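Local coordinates for amino acid adenylation domain-containing protein (Bacillus stratosphericus LAMA 585, PDB 6ULY) that probably selects an alpha-keto acid and activates it as its acyl adenylate within a nonribosomal depsipeptide synthetase module, at residues F72-S77 with K112-A117. Numbering follows the deposited sequence.
With SO4 (sulfate ion), chain M; SO4 (sulfate ion), chain D; SO4 (sulfate ion), chain J.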
loop_
_atom_site.group_PDB
_atom_site.type_symbol
_atom_site.label_atom_id
_atom_site.label_comp_id
_atom_site.label_asym_id
_atom_site.label_seq_id
_atom_site.Cartn_x
_atom_site.Cartn_y
_atom_site.Cartn_z
ATOM N N PHE A 72 -17.461 16.683 5.579
ATOM C CA PHE A 72 -16.612 15.751 6.314
ATOM C C PHE A 72 -17.241 15.474 7.675
ATOM O O PHE A 72 -17.271 16.353 8.542
ATOM C CB PHE A 72 -15.208 16.331 6.456
ATOM C CG PHE A 72 -14.139 15.298 6.648
ATOM C CD1 PHE A 72 -13.429 14.818 5.563
ATOM C CD2 PHE A 72 -13.840 14.809 7.911
ATOM C CE1 PHE A 72 -12.440 13.870 5.728
ATOM C CE2 PHE A 72 -12.844 13.857 8.081
ATOM C CZ PHE A 72 -12.147 13.390 6.986
ATOM N N PHE A 73 -17.734 14.251 7.867
ATOM C CA PHE A 73 -18.402 13.885 9.108
ATOM C C PHE A 73 -17.391 13.447 10.162
ATOM O O PHE A 73 -16.525 12.607 9.896
ATOM C CB PHE A 73 -19.410 12.761 8.864
ATOM C CG PHE A 73 -20.708 13.219 8.251
ATOM C CD1 PHE A 73 -20.782 14.407 7.540
ATOM C CD2 PHE A 73 -21.859 12.461 8.400
ATOM C CE1 PHE A 73 -21.972 14.820 6.983
ATOM C CE2 PHE A 73 -23.053 12.871 7.846
ATOM C CZ PHE A 73 -23.112 14.053 7.140
ATOM N N GLN A 74 -17.524 14.005 11.370
ATOM C CA GLN A 74 -16.692 13.651 12.527
ATOM C C GLN A 74 -17.620 13.667 13.740
ATOM O O GLN A 74 -17.730 14.677 14.440
ATOM C CB GLN A 74 -15.519 14.610 12.686
ATOM C CG GLN A 74 -14.393 14.373 11.693
ATOM C CD GLN A 74 -13.616 13.109 11.997
ATOM O OE1 GLN A 74 -12.602 13.148 12.693
ATOM N NE2 GLN A 74 -14.091 11.980 11.481
ATOM N N PHE A 75 -18.283 12.539 13.983
ATOM C CA PHE A 75 -19.356 12.457 14.960
ATOM C C PHE A 75 -19.058 11.409 16.020
ATOM O O PHE A 75 -18.448 10.374 15.736
ATOM C CB PHE A 75 -20.695 12.123 14.289
ATOM C CG PHE A 75 -21.266 13.257 13.498
ATOM C CD1 PHE A 75 -21.885 14.319 14.135
ATOM C CD2 PHE A 75 -21.176 13.267 12.119
ATOM C CE1 PHE A 75 -22.406 15.370 13.410
ATOM C CE2 PHE A 75 -21.695 14.316 11.385
ATOM C CZ PHE A 75 -22.311 15.368 12.029
ATOM N N SER A 76 -19.487 11.710 17.247
ATOM C CA SER A 76 -19.628 10.722 18.302
ATOM C C SER A 76 -21.083 10.390 18.599
ATOM O O SER A 76 -21.354 9.337 19.184
ATOM C CB SER A 76 -18.960 11.218 19.593
ATOM O OG SER A 76 -19.552 12.428 20.038
ATOM N N SER A 77 -22.017 11.248 18.199
ATOM C CA SER A 77 -23.434 11.060 18.477
ATOM C C SER A 77 -24.128 10.476 17.253
ATOM O O SER A 77 -24.069 11.060 16.165
ATOM C CB SER A 77 -24.091 12.383 18.868
ATOM O OG SER A 77 -25.491 12.315 18.665
ATOM N N LYS A 112 -3.561 11.394 10.605
ATOM C CA LYS A 112 -2.932 11.513 9.293
ATOM C C LYS A 112 -3.906 11.124 8.188
ATOM O O LYS A 112 -4.014 11.810 7.165
ATOM C CB LYS A 112 -1.674 10.642 9.225
ATOM C CG LYS A 112 -0.541 11.083 10.138
ATOM C CD LYS A 112 0.710 10.235 9.927
ATOM C CE LYS A 112 1.849 10.685 10.834
ATOM N NZ LYS A 112 3.074 9.855 10.658
ATOM N N LYS A 113 -4.618 10.012 8.373
ATOM C CA LYS A 113 -5.573 9.569 7.363
ATOM C C LYS A 113 -6.681 10.597 7.155
ATOM O O LYS A 113 -7.088 10.855 6.016
ATOM C CB LYS A 113 -6.160 8.215 7.764
ATOM C CG LYS A 113 -5.104 7.131 7.969
ATOM C CD LYS A 113 -5.724 5.769 8.249
ATOM C CE LYS A 113 -4.658 4.689 8.316
ATOM N NZ LYS A 113 -5.239 3.317 8.276
ATOM N N LEU A 114 -7.185 11.193 8.240
ATOM C CA LEU A 114 -8.200 12.233 8.094
ATOM C C LEU A 114 -7.670 13.391 7.258
ATOM O O LEU A 114 -8.377 13.916 6.389
ATOM C CB LEU A 114 -8.660 12.731 9.467
ATOM C CG LEU A 114 -9.372 11.705 10.349
ATOM C CD1 LEU A 114 -9.638 12.276 11.735
ATOM C CD2 LEU A 114 -10.669 11.239 9.700
ATOM N N HIS A 115 -6.423 13.800 7.504
ATOM C CA HIS A 115 -5.843 14.898 6.740
ATOM C C HIS A 115 -5.777 14.561 5.256
ATOM O O HIS A 115 -6.032 15.421 4.404
ATOM C CB HIS A 115 -4.445 15.228 7.262
ATOM C CG HIS A 115 -3.752 16.300 6.481
ATOM N ND1 HIS A 115 -3.022 16.040 5.340
ATOM C CD2 HIS A 115 -3.686 17.640 6.671
ATOM C CE1 HIS A 115 -2.532 17.171 4.864
ATOM N NE2 HIS A 115 -2.921 18.157 5.654
ATOM N N HIS A 116 -5.421 13.319 4.927
ATOM C CA HIS A 116 -5.333 12.925 3.527
ATOM C C HIS A 116 -6.678 13.093 2.833
ATOM O O HIS A 116 -6.787 13.791 1.818
ATOM C CB HIS A 116 -4.848 11.480 3.411
ATOM C CG HIS A 116 -4.895 10.942 2.015
ATOM N ND1 HIS A 116 -3.872 11.128 1.109
ATOM C CD2 HIS A 116 -5.851 10.238 1.363
ATOM C CE1 HIS A 116 -4.192 10.554 -0.037
ATOM N NE2 HIS A 116 -5.388 10.007 0.091
ATOM N N ALA A 117 -7.718 12.448 3.369
ATOM C CA ALA A 117 -9.046 12.564 2.773
ATOM C C ALA A 117 -9.520 14.010 2.764
ATOM O O ALA A 117 -10.099 14.478 1.777
ATOM C CB ALA A 117 -10.040 11.686 3.532
HETATM S S SO4 M . -1.333 13.968 2.785
HETATM O O1 SO4 M . -1.950 13.283 1.686
HETATM O O2 SO4 M . 0.051 13.600 2.862
HETATM O O3 SO4 M . -1.436 15.384 2.587
HETATM O O4 SO4 M . -1.991 13.604 4.006
HETATM S S SO4 D . -26.628 9.579 20.578
HETATM O O1 SO4 D . -26.021 10.885 20.648
HETATM O O2 SO4 D . -25.649 8.577 20.240
HETATM O O3 SO4 D . -27.650 9.592 19.571
HETATM O O4 SO4 D . -27.221 9.235 21.828
HETATM S S SO4 J . -2.312 21.330 3.368
HETATM O O1 SO4 J . -1.707 22.584 2.992
HETATM O O2 SO4 J . -1.443 20.254 2.952
HETATM O O3 SO4 J . -2.474 21.273 4.801
HETATM O O4 SO4 J . -3.611 21.218 2.730
#
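On one side of strand 70-74, Phe72 meets Leu114 and Ala117, one turn apart on helix 109-120, and Gln74 meets Leu114. Followed outward, the Phe72 side chain leaves a CB directed at the helix; with CG anti to the backbone N (chi1 -155°), the ring extends to it and makes contact through its far rim. There CE2 and CZ both face Leu114 CD2, each at 3.8 Å, CZ also nears Leu114 O, and CE1 lies 3.9 Å from Ala117 CB. Both methyl carbons sit near the ring plane, so the helix packs against the edge of the phenyl ring. The axes of strand residues 72-74 and helix residues 112-117 approach to 11.0 Å and run nearly antiparallel, at 158°. This matches a beta-alpha-beta crossover: helix 109-120 connects parallel strands 94-97 and 125-128, passing over strand 70-74 between them, within the AMP-binding region of an ANL-family adenylation domain. Leu114 forks between the two strand residues, CD2 facing Phe72 and CD1 lying 3.2 Å from Gln74 OE1. The Gln74 chain, bent at chi2, turns its amide back so that NE2 donates to Phe73 O at 3.0 Å, with an N-H...O angle of 163° and the acceptor in the amide plane. Tyr104 OH also bonds OE1 and Ser99 O bonds NE2, which fixes the rotation of this buried amide beside the leucine. On the helix, His115 ND1 and His116 ND1 donate hydrogen bonds to O4 and O1 of the chain M sulfate, probably from the crystallisation liquor. His116 NE2 is hydrogen-bonded to Glu426 OE2 of the second subunit, consistent with a protonated ring.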